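Local coordinates for protein DUTPase (Staphylococcus phage 11, PDB 4GV8) that hydrolyses dUTP to dUMP and pyrophosphate as a trimeric phage dUTPase and moonlights in a second role, at residues L5-L10 with R15-N20; Y27-A32 with G59-R64; S65-S68 with H72-I75. All coordinates share one frame; numbering follows the deposited sequence.

Interaction 1: residues L5-L10 with R15-N20; sequences LQVRLL and RMPERN. With DUP (2'-deoxyuridine 5'-alpha,beta-imido-triphosphate), chain L.
The side chain of M16 turns twice on its way to V7 and L9, bending at chi2 (-54°) and again at chi3 (-86°), and this brings its sulfur against the strand. SD then rests 3.8 Å from V7 CG1 and equally 3.8 Å from L9 CD2, touching both of two residues that project from the same side of strand 4-9. The methyl continues past the sulfur over the root of the valine, with M16 CE 4.0 Å from V7 CB. L9 meets the methionine at about a right angle, and its CD2 also presses on the R15-M16 peptide, 3.7 Å from M16 N. V7 CG1 has a further neighbour in the ring of P17, whose CD lies 4.0 Å away; the two side chains run past one another in opposite directions. V7 also touches V49 and V51, and L9 touches V49, on strand 49-52, the antiparallel partner of 4-9. Strand 4-9 forms a parallel ladder with a strand of the second subunit, consistent with the exchanged C-terminal strand of trimeric dUTPases. At the start of 15-20, R15 NH2 forms a salt bridge with E18 OE2 (2.7 Å), although the hydrogen bond within it is weak, and R15 makes a cation-pi contact with F30. At the other end N20 ND2 donates to O2G of the nucleotide at 3.0 Å, with an N-H...O angle of 135°. The two segments thus meet by shape and van der Waals packing, without a hydrogen bond between them, while the directional bonds of R15 and N20 point to E18 and the gamma-phosphate.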
loop_
_atom_site.group_PDB
_atom_site.type_symbol
_atom_site.label_atom_id
_atom_site.label_comp_id
_atom_site.label_asym_id
_atom_site.label_seq_id
_atom_site.Cartn_x
_atom_site.Cartn_y
_atom_site.Cartn_z
ATOM N N LEU B 5 21.513 -4.528 -12.975
ATOM C CA LEU B 5 20.449 -3.566 -13.310
ATOM C C LEU B 5 21.063 -2.217 -13.747
ATOM O O LEU B 5 21.829 -1.586 -13.012
ATOM C CB LEU B 5 19.508 -3.378 -12.136
ATOM C CG LEU B 5 18.385 -2.341 -12.281
ATOM C CD1 LEU B 5 17.407 -2.680 -13.412
ATOM C CD2 LEU B 5 17.722 -2.227 -10.916
ATOM N N GLN B 6 20.745 -1.798 -14.972
ATOM C CA GLN B 6 21.181 -0.487 -15.450
ATOM C C GLN B 6 20.438 0.646 -14.769
ATOM O O GLN B 6 19.189 0.627 -14.677
ATOM C CB GLN B 6 20.965 -0.361 -16.952
ATOM C CG GLN B 6 21.824 -1.297 -17.780
ATOM C CD GLN B 6 21.549 -1.075 -19.253
ATOM O OE1 GLN B 6 22.275 -0.354 -19.932
ATOM N NE2 GLN B 6 20.466 -1.645 -19.733
ATOM N N VAL B 7 21.204 1.637 -14.321
ATOM C CA VAL B 7 20.682 2.853 -13.714
ATOM C C VAL B 7 21.273 4.071 -14.441
ATOM O O VAL B 7 22.485 4.159 -14.644
ATOM C CB VAL B 7 21.042 2.913 -12.202
ATOM C CG1 VAL B 7 20.451 4.160 -11.551
ATOM C CG2 VAL B 7 20.625 1.623 -11.477
ATOM N N ARG B 8 20.414 5.014 -14.829
ATOM C CA ARG B 8 20.856 6.346 -15.298
ATOM C C ARG B 8 20.555 7.401 -14.248
ATOM O O ARG B 8 19.428 7.457 -13.764
ATOM C CB ARG B 8 20.139 6.757 -16.603
ATOM C CG ARG B 8 20.731 6.145 -17.842
ATOM C CD ARG B 8 19.990 6.477 -19.120
ATOM N NE ARG B 8 19.736 7.901 -19.267
ATOM C CZ ARG B 8 18.540 8.431 -19.525
ATOM N NH1 ARG B 8 17.433 7.674 -19.708
ATOM N NH2 ARG B 8 18.441 9.729 -19.604
ATOM N N LEU B 9 21.559 8.219 -13.896
ATOM C CA LEU B 9 21.372 9.394 -13.087
ATOM C C LEU B 9 21.046 10.538 -14.050
ATOM O O LEU B 9 21.733 10.714 -15.059
ATOM C CB LEU B 9 22.613 9.645 -12.217
ATOM C CG LEU B 9 23.073 8.510 -11.280
ATOM C CD1 LEU B 9 24.195 9.013 -10.377
ATOM C CD2 LEU B 9 21.930 7.952 -10.408
ATOM N N LEU B 10 19.971 11.280 -13.789
ATOM C CA LEU B 10 19.448 12.269 -14.791
ATOM C C LEU B 10 19.810 13.703 -14.456
ATOM O O LEU B 10 19.589 14.627 -15.251
ATOM C CB LEU B 10 17.931 12.130 -15.015
ATOM C CG LEU B 10 17.441 10.667 -15.314
ATOM C CD1 LEU B 10 15.907 10.525 -15.145
ATOM C CD2 LEU B 10 17.925 10.162 -16.678
ATOM N N ARG B 15 21.279 10.419 -7.121
ATOM C CA ARG B 15 22.218 9.621 -6.379
ATOM C C ARG B 15 21.908 8.192 -6.642
ATOM O O ARG B 15 20.729 7.801 -6.625
ATOM C CB ARG B 15 22.088 9.857 -4.893
ATOM C CG ARG B 15 23.096 9.025 -4.127
ATOM C CD ARG B 15 23.082 9.390 -2.670
ATOM N NE ARG B 15 23.817 8.394 -1.904
ATOM C CZ ARG B 15 24.032 8.467 -0.591
ATOM N NH1 ARG B 15 23.575 9.502 0.128
ATOM N NH2 ARG B 15 24.706 7.494 0.009
ATOM N N MET B 16 22.963 7.418 -6.866
ATOM C CA MET B 16 22.829 5.993 -7.098
ATOM C C MET B 16 22.016 5.384 -5.951
ATOM O O MET B 16 22.342 5.599 -4.778
ATOM C CB MET B 16 24.232 5.318 -7.187
ATOM C CG MET B 16 24.816 5.332 -8.584
ATOM S SD MET B 16 23.788 4.631 -9.905
ATOM C CE MET B 16 24.230 2.891 -9.791
ATOM N N PRO B 17 20.927 4.668 -6.277
ATOM C CA PRO B 17 20.277 3.883 -5.216
ATOM C C PRO B 17 21.257 2.963 -4.472
ATOM O O PRO B 17 22.348 2.675 -4.947
ATOM C CB PRO B 17 19.271 3.040 -5.973
ATOM C CG PRO B 17 18.963 3.855 -7.186
ATOM C CD PRO B 17 20.257 4.492 -7.582
ATOM N N GLU B 18 20.841 2.497 -3.309
ATOM C CA GLU B 18 21.772 1.926 -2.338
ATOM C C GLU B 18 21.107 0.846 -1.508
ATOM O O GLU B 18 20.086 1.090 -0.866
ATOM C CB GLU B 18 22.183 3.047 -1.397
ATOM C CG GLU B 18 23.619 3.057 -0.952
ATOM C CD GLU B 18 23.842 4.184 0.035
ATOM O OE1 GLU B 18 22.923 4.471 0.852
ATOM O OE2 GLU B 18 24.930 4.793 -0.014
ATOM N N ARG B 19 21.717 -0.327 -1.483
ATOM C CA ARG B 19 21.278 -1.440 -0.630
ATOM C C ARG B 19 21.958 -1.425 0.707
ATOM O O ARG B 19 23.209 -1.530 0.774
ATOM C CB ARG B 19 21.647 -2.747 -1.268
ATOM C CG ARG B 19 20.916 -2.938 -2.544
ATOM C CD ARG B 19 21.307 -4.255 -3.131
ATOM N NE ARG B 19 20.873 -5.340 -2.288
ATOM C CZ ARG B 19 21.255 -6.603 -2.463
ATOM N NH1 ARG B 19 22.079 -6.947 -3.465
ATOM N NH2 ARG B 19 20.817 -7.534 -1.623
ATOM N N ASN B 20 21.127 -1.363 1.753
ATOM C CA ASN B 20 21.584 -1.263 3.144
ATOM C C ASN B 20 22.505 -2.469 3.505
ATOM O O ASN B 20 23.672 -2.271 3.855
ATOM C CB ASN B 20 20.344 -1.067 4.066
ATOM C CG ASN B 20 20.678 -0.856 5.560
ATOM O OD1 ASN B 20 21.823 -0.972 5.997
ATOM N ND2 ASN B 20 19.634 -0.570 6.359
HETATM O O4 DUP L . 5.925 -2.705 8.823
HETATM C C4 DUP L . 7.146 -3.198 9.071
HETATM C C5 DUP L . 8.223 -2.900 8.246
HETATM C C6 DUP L . 9.496 -3.417 8.539
HETATM N N3 DUP L . 7.346 -3.991 10.133
HETATM C C2 DUP L . 8.607 -4.463 10.423
HETATM O O2 DUP L . 8.755 -5.264 11.517
HETATM N N1 DUP L . 9.682 -4.163 9.644
HETATM C "C1'" DUP L . 11.033 -4.663 9.965
HETATM C "C2'" DUP L . 11.437 -5.746 8.988
HETATM C "C3'" DUP L . 12.414 -5.063 8.047
HETATM O "O3'" DUP L . 13.368 -6.021 7.575
HETATM O "O4'" DUP L . 11.962 -3.557 9.858
HETATM C "C4'" DUP L . 12.989 -3.891 8.884
HETATM C "C5'" DUP L . 13.386 -2.652 8.088
HETATM O "O5'" DUP L . 12.429 -2.280 7.075
HETATM P PA DUP L . 12.757 -0.969 6.174
HETATM O O1A DUP L . 11.451 -0.668 5.472
HETATM O O2A DUP L . 13.998 -1.121 5.358
HETATM N N3A DUP L . 12.971 0.208 7.365
HETATM P PB DUP L . 14.134 1.435 7.417
HETATM O O1B DUP L . 14.710 1.546 6.010
HETATM O O2B DUP L . 13.471 2.682 7.986
HETATM O O3B DUP L . 15.283 0.865 8.443
HETATM P PG DUP L . 16.650 -0.047 8.185
HETATM O O2G DUP L . 16.692 -0.569 6.742
HETATM O O1G DUP L . 17.583 1.079 8.388
HETATM O O3G DUP L . 16.518 -1.064 9.276
#

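Interaction 2: residues Y27-A32 with G59-R64; sequences YDIFSA and GLLTSR. With DUP (2'-deoxyuridine 5'-alpha,beta-imido-triphosphate), chain L.
This is a sparse, buried contact between strands 26-30 and 57-63, which lie on either side of strand 133-141 in the main sheet, and it consists of one apolar touch and one long salt bridge. I29 CG1 faces L61 CD1 at 4.1 Å, the two side chains crossing at about a right angle; P17 packs on I29, and L61 itself touches another bound nucleotide. Nearer the phosphates, D28 OD1 lies 3.6 Å from R64 CD and the same 3.6 Å from R64 NE. The carboxylate oxygen stands well out of the guanidinium plane, so the salt bridge is a matter of charge and no N-H is directed at it. Both residues fall in signature motifs of the dUTPase family, D28 in the Ala-Gly-Tyr-Asp run and R64 in the Arg-Ser-Gly run, and the D28 side chain is about 4 Å from a bound magnesium ion. A bend at chi3 (53°) turns the edge of the arginine to the nucleotide, where NE donates to O1B at 2.9 Å and NH2 donates to the same oxygen at 3.0 Å. R64 NH1 is bound in turn by the carbonyl oxygen of K133, which helps fix the rotation of the guanidinium, its edge set against the beta-phosphate.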
loop_
_atom_site.group_PDB
_atom_site.type_symbol
_atom_site.label_atom_id
_atom_site.label_comp_id
_atom_site.label_asym_id
_atom_site.label_seq_id
_atom_site.Cartn_x
_atom_site.Cartn_y
_atom_site.Cartn_z
ATOM N N TYR B 27 16.653 -1.443 -2.718
ATOM C CA TYR B 27 17.599 -0.348 -2.978
ATOM C C TYR B 27 16.918 0.942 -2.505
ATOM O O TYR B 27 15.817 1.303 -2.951
ATOM C CB TYR B 27 17.968 -0.232 -4.457
ATOM C CG TYR B 27 18.374 -1.542 -5.064
ATOM C CD1 TYR B 27 19.712 -1.819 -5.279
ATOM C CD2 TYR B 27 17.427 -2.516 -5.384
ATOM C CE1 TYR B 27 20.106 -3.008 -5.813
ATOM C CE2 TYR B 27 17.811 -3.737 -5.917
ATOM C CZ TYR B 27 19.156 -3.960 -6.161
ATOM O OH TYR B 27 19.578 -5.155 -6.666
ATOM N N ASP B 28 17.566 1.592 -1.547
ATOM C CA ASP B 28 17.117 2.857 -1.038
ATOM C C ASP B 28 17.269 3.927 -2.093
ATOM O O ASP B 28 18.219 3.969 -2.854
ATOM C CB ASP B 28 17.835 3.197 0.254
ATOM C CG ASP B 28 17.356 2.343 1.425
ATOM O OD1 ASP B 28 16.122 2.078 1.553
ATOM O OD2 ASP B 28 18.211 1.981 2.242
ATOM N N ILE B 29 16.243 4.755 -2.153
ATOM C CA ILE B 29 16.057 5.729 -3.199
ATOM C C ILE B 29 16.046 7.108 -2.526
ATOM O O ILE B 29 15.398 7.287 -1.477
ATOM C CB ILE B 29 14.713 5.507 -3.930
ATOM C CG1 ILE B 29 14.670 4.158 -4.631
ATOM C CG2 ILE B 29 14.484 6.603 -4.942
ATOM C CD1 ILE B 29 15.472 4.141 -5.940
ATOM N N PHE B 30 16.714 8.075 -3.180
ATOM C CA PHE B 30 16.938 9.414 -2.630
ATOM C C PHE B 30 16.185 10.481 -3.388
ATOM O O PHE B 30 16.048 10.411 -4.599
ATOM C CB PHE B 30 18.441 9.761 -2.584
ATOM C CG PHE B 30 19.282 8.739 -1.878
ATOM C CD1 PHE B 30 19.615 8.897 -0.553
ATOM C CD2 PHE B 30 19.743 7.618 -2.560
ATOM C CE1 PHE B 30 20.368 7.961 0.103
ATOM C CE2 PHE B 30 20.489 6.653 -1.901
ATOM C CZ PHE B 30 20.797 6.818 -0.572
ATOM N N SER B 31 15.714 11.485 -2.651
ATOM C CA SER B 31 15.067 12.634 -3.252
ATOM C C SER B 31 16.090 13.491 -4.039
ATOM O O SER B 31 17.178 13.737 -3.559
ATOM C CB SER B 31 14.394 13.500 -2.177
ATOM O OG SER B 31 13.719 14.585 -2.778
ATOM N N ALA B 32 15.715 13.908 -5.246
ATOM C CA ALA B 32 16.470 14.871 -6.010
ATOM C C ALA B 32 15.899 16.271 -5.793
ATOM O O ALA B 32 16.342 17.193 -6.462
ATOM C CB ALA B 32 16.421 14.528 -7.490
ATOM N N GLY B 59 9.195 -3.404 -10.624
ATOM C CA GLY B 59 9.747 -2.690 -9.520
ATOM C C GLY B 59 8.589 -2.180 -8.659
ATOM O O GLY B 59 7.522 -1.755 -9.137
ATOM N N LEU B 60 8.804 -2.228 -7.368
ATOM C CA LEU B 60 7.873 -1.673 -6.387
ATOM C C LEU B 60 8.587 -0.558 -5.666
ATOM O O LEU B 60 9.531 -0.780 -4.879
ATOM C CB LEU B 60 7.467 -2.748 -5.412
ATOM C CG LEU B 60 6.793 -3.976 -6.053
ATOM C CD1 LEU B 60 6.685 -5.026 -4.943
ATOM C CD2 LEU B 60 5.447 -3.595 -6.704
ATOM N N LEU B 61 8.159 0.652 -5.976
ATOM C CA LEU B 61 8.735 1.818 -5.397
ATOM C C LEU B 61 7.889 2.152 -4.155
ATOM O O LEU B 61 6.732 2.577 -4.252
ATOM C CB LEU B 61 8.733 2.959 -6.439
ATOM C CG LEU B 61 9.282 4.315 -6.026
ATOM C CD1 LEU B 61 10.747 4.184 -5.655
ATOM C CD2 LEU B 61 9.025 5.341 -7.134
ATOM N N THR B 62 8.498 1.983 -2.988
ATOM C CA THR B 62 7.748 1.742 -1.785
ATOM C C THR B 62 8.354 2.415 -0.554
ATOM O O THR B 62 9.512 2.874 -0.530
ATOM C CB THR B 62 7.602 0.194 -1.621
ATOM O OG1 THR B 62 6.475 -0.085 -0.766
ATOM C CG2 THR B 62 8.890 -0.471 -1.156
ATOM N N SER B 63 7.548 2.506 0.469
ATOM C CA SER B 63 7.924 3.215 1.696
ATOM C C SER B 63 9.054 2.495 2.466
ATOM O O SER B 63 9.252 1.270 2.323
ATOM C CB SER B 63 6.693 3.310 2.615
ATOM O OG SER B 63 6.335 1.983 3.139
ATOM N N ARG B 64 9.757 3.277 3.294
ATOM C CA ARG B 64 10.646 2.774 4.347
ATOM C C ARG B 64 9.869 2.786 5.657
ATOM O O ARG B 64 9.056 3.691 5.895
ATOM C CB ARG B 64 11.915 3.633 4.443
ATOM C CG ARG B 64 12.701 3.670 3.125
ATOM C CD ARG B 64 14.015 4.464 3.239
ATOM N NE ARG B 64 14.798 3.970 4.347
ATOM C CZ ARG B 64 15.482 4.729 5.188
ATOM N NH1 ARG B 64 15.511 6.039 5.005
ATOM N NH2 ARG B 64 16.184 4.166 6.172
HETATM O O4 DUP L . 5.925 -2.705 8.823
HETATM C C4 DUP L . 7.146 -3.198 9.071
HETATM C C5 DUP L . 8.223 -2.900 8.246
HETATM C C6 DUP L . 9.496 -3.417 8.539
HETATM N N3 DUP L . 7.346 -3.991 10.133
HETATM C C2 DUP L . 8.607 -4.463 10.423
HETATM O O2 DUP L . 8.755 -5.264 11.517
HETATM N N1 DUP L . 9.682 -4.163 9.644
HETATM C "C1'" DUP L . 11.033 -4.663 9.965
HETATM C "C2'" DUP L . 11.437 -5.746 8.988
HETATM C "C3'" DUP L . 12.414 -5.063 8.047
HETATM O "O3'" DUP L . 13.368 -6.021 7.575
HETATM O "O4'" DUP L . 11.962 -3.557 9.858
HETATM C "C4'" DUP L . 12.989 -3.891 8.884
HETATM C "C5'" DUP L . 13.386 -2.652 8.088
HETATM O "O5'" DUP L . 12.429 -2.280 7.075
HETATM P PA DUP L . 12.757 -0.969 6.174
HETATM O O1A DUP L . 11.451 -0.668 5.472
HETATM O O2A DUP L . 13.998 -1.121 5.358
HETATM N N3A DUP L . 12.971 0.208 7.365
HETATM P PB DUP L . 14.134 1.435 7.417
HETATM O O1B DUP L . 14.710 1.546 6.010
HETATM O O2B DUP L . 13.471 2.682 7.986
HETATM O O3B DUP L . 15.283 0.865 8.443
HETATM P PG DUP L . 16.650 -0.047 8.185
HETATM O O2G DUP L . 16.692 -0.569 6.742
HETATM O O1G DUP L . 17.583 1.079 8.388
HETATM O O3G DUP L . 16.518 -1.064 9.276
#

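Interaction 3: residues S65-S68 with H72-I75; sequences SGVS and HLVI. With DUP (2'-deoxyuridine 5'-alpha,beta-imido-triphosphate), chain L.
Apolar contact between helix 65-70 and the start of strand 73-80 is light: V67 CG1 lies 4.3 Å from L73 CB, and both side chains also lean on I110 from a loop of the same chain. Polar contact between the two segments runs through water. One molecule sits 2.8 Å from S68 O and also 2.8 Å from L73 O, placed to donate to both carbonyls, although other acceptors nearby compete for its protons. S68 O also accepts from K42 NZ of the second subunit, while S68 OG is held by N91 of that subunit, so the helix is tied to the second subunit at S68. The turn between the segments is fastened by T71, whose hydroxyl is hydrogen-bonded to both V67 O and L73 N.

The third group of bonds goes to the nucleotide. S65 N donates to O1A of the alpha-phosphate at 3.0 Å. In the next residue, G66 N donates to DUP O2B at 2.9 Å. With chi1 at 71°, S65 OG occupies the crowded position between the backbone N and the carbonyl carbon, and from there it accepts the proton of the bridging N3A at 2.8 Å, in a nearly straight bond of 157°. This N-H belongs to the imido analogue; dUTP has a bridging oxygen, to which the hydroxyl would probably have to donate. S65 CB touches uracil C5 at 3.4 Å. G66, having no side chain, lets O2B come within 3.4 Å of its CA.

The RSG motif thus presents two backbone N-H groups to the alpha- and beta-phosphates and a hydroxyl to the bridge between them, and the positive end of the helix would probably add to the attraction.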
loop_
_atom_site.group_PDB
_atom_site.type_symbol
_atom_site.label_atom_id
_atom_site.label_comp_id
_atom_site.label_asym_id
_atom_site.label_seq_id
_atom_site.Cartn_x
_atom_site.Cartn_y
_atom_site.Cartn_z
ATOM N N SER B 65 10.069 1.774 6.495
ATOM C CA SER B 65 9.261 1.678 7.733
ATOM C C SER B 65 9.525 2.787 8.781
ATOM O O SER B 65 8.618 3.120 9.580
ATOM C CB SER B 65 9.433 0.314 8.401
ATOM O OG SER B 65 10.725 0.161 8.980
ATOM N N GLY B 66 10.748 3.350 8.783
ATOM C CA GLY B 66 11.070 4.428 9.710
ATOM C C GLY B 66 10.343 5.700 9.282
ATOM O O GLY B 66 9.597 6.310 10.073
ATOM N N VAL B 67 10.495 6.093 8.039
ATOM C CA VAL B 67 9.751 7.285 7.542
ATOM C C VAL B 67 8.245 7.094 7.744
ATOM O O VAL B 67 7.497 7.944 8.285
ATOM C CB VAL B 67 10.009 7.528 6.048
ATOM C CG1 VAL B 67 9.056 8.625 5.534
ATOM C CG2 VAL B 67 11.488 7.885 5.795
ATOM N N SER B 68 7.804 5.917 7.355
ATOM C CA SER B 68 6.359 5.605 7.378
ATOM C C SER B 68 5.736 5.648 8.793
ATOM O O SER B 68 4.672 6.240 9.021
ATOM C CB SER B 68 6.197 4.211 6.728
ATOM O OG SER B 68 4.864 3.801 6.729
ATOM N N HIS B 72 3.926 11.565 9.005
ATOM C CA HIS B 72 2.647 11.530 8.268
ATOM C C HIS B 72 2.809 11.380 6.811
ATOM O O HIS B 72 1.819 11.514 6.063
ATOM C CB HIS B 72 1.891 12.820 8.569
ATOM C CG HIS B 72 1.396 12.864 9.969
ATOM N ND1 HIS B 72 0.424 12.027 10.416
ATOM C CD2 HIS B 72 1.809 13.630 11.063
ATOM C CE1 HIS B 72 0.182 12.301 11.701
ATOM N NE2 HIS B 72 1.043 13.277 12.105
ATOM N N LEU B 73 4.053 11.153 6.383
ATOM C CA LEU B 73 4.380 11.046 4.969
ATOM C C LEU B 73 4.052 9.655 4.468
ATOM O O LEU B 73 4.699 8.679 4.871
ATOM C CB LEU B 73 5.830 11.370 4.750
ATOM C CG LEU B 73 6.286 12.798 5.056
ATOM C CD1 LEU B 73 7.799 12.829 4.865
ATOM C CD2 LEU B 73 5.576 13.865 4.198
ATOM N N VAL B 74 3.013 9.585 3.626
ATOM C CA VAL B 74 2.442 8.340 3.095
ATOM C C VAL B 74 2.850 8.293 1.622
ATOM O O VAL B 74 2.490 9.157 0.818
ATOM C CB VAL B 74 0.880 8.267 3.211
ATOM C CG1 VAL B 74 0.307 6.957 2.628
ATOM C CG2 VAL B 74 0.393 8.456 4.655
ATOM N N ILE B 75 3.591 7.246 1.271
ATOM C CA ILE B 75 3.949 6.947 -0.067
ATOM C C ILE B 75 3.056 5.813 -0.595
ATOM O O ILE B 75 3.024 4.710 -0.005
ATOM C CB ILE B 75 5.464 6.549 -0.199
ATOM C CG1 ILE B 75 6.361 7.745 0.240
ATOM C CG2 ILE B 75 5.774 5.983 -1.611
ATOM C CD1 ILE B 75 7.826 7.404 0.489
HETATM O O4 DUP L . 5.925 -2.705 8.823
HETATM C C4 DUP L . 7.146 -3.198 9.071
HETATM C C5 DUP L . 8.223 -2.900 8.246
HETATM C C6 DUP L . 9.496 -3.417 8.539
HETATM N N3 DUP L . 7.346 -3.991 10.133
HETATM C C2 DUP L . 8.607 -4.463 10.423
HETATM O O2 DUP L . 8.755 -5.264 11.517
HETATM N N1 DUP L . 9.682 -4.163 9.644
HETATM C "C1'" DUP L . 11.033 -4.663 9.965
HETATM C "C2'" DUP L . 11.437 -5.746 8.988
HETATM C "C3'" DUP L . 12.414 -5.063 8.047
HETATM O "O3'" DUP L . 13.368 -6.021 7.575
HETATM O "O4'" DUP L . 11.962 -3.557 9.858
HETATM C "C4'" DUP L . 12.989 -3.891 8.884
HETATM C "C5'" DUP L . 13.386 -2.652 8.088
HETATM O "O5'" DUP L . 12.429 -2.280 7.075
HETATM P PA DUP L . 12.757 -0.969 6.174
HETATM O O1A DUP L . 11.451 -0.668 5.472
HETATM O O2A DUP L . 13.998 -1.121 5.358
HETATM N N3A DUP L . 12.971 0.208 7.365
HETATM P PB DUP L . 14.134 1.435 7.417
HETATM O O1B DUP L . 14.710 1.546 6.010
HETATM O O2B DUP L . 13.471 2.682 7.986
HETATM O O3B DUP L . 15.283 0.865 8.443
HETATM P PG DUP L . 16.650 -0.047 8.185
HETATM O O2G DUP L . 16.692 -0.569 6.742
HETATM O O1G DUP L . 17.583 1.079 8.388
HETATM O O3G DUP L . 16.518 -1.064 9.276
HETATM O O HOH W 1 3.239 7.479 6.975
#

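In the fold
From the N terminus, interaction 1 closes a short loop that joins strand 4-9, part of a small two-stranded sheet with 49-52, to strand 18-19 at the edge of the seven-stranded sheet. The chain then turns into strand 26-30, where E18 pairs with D28 and so leads directly into interaction 2, which closes a much longer, strand-rich loop back to strand 57-63. Interaction 3 follows at once, closing the tight turn from helix 65-70 into strand 73-80, which lies beside 57-63. The three loops come in series, without nesting or crossing. All three contacts reach the same nucleotide, and all three touch the second subunit.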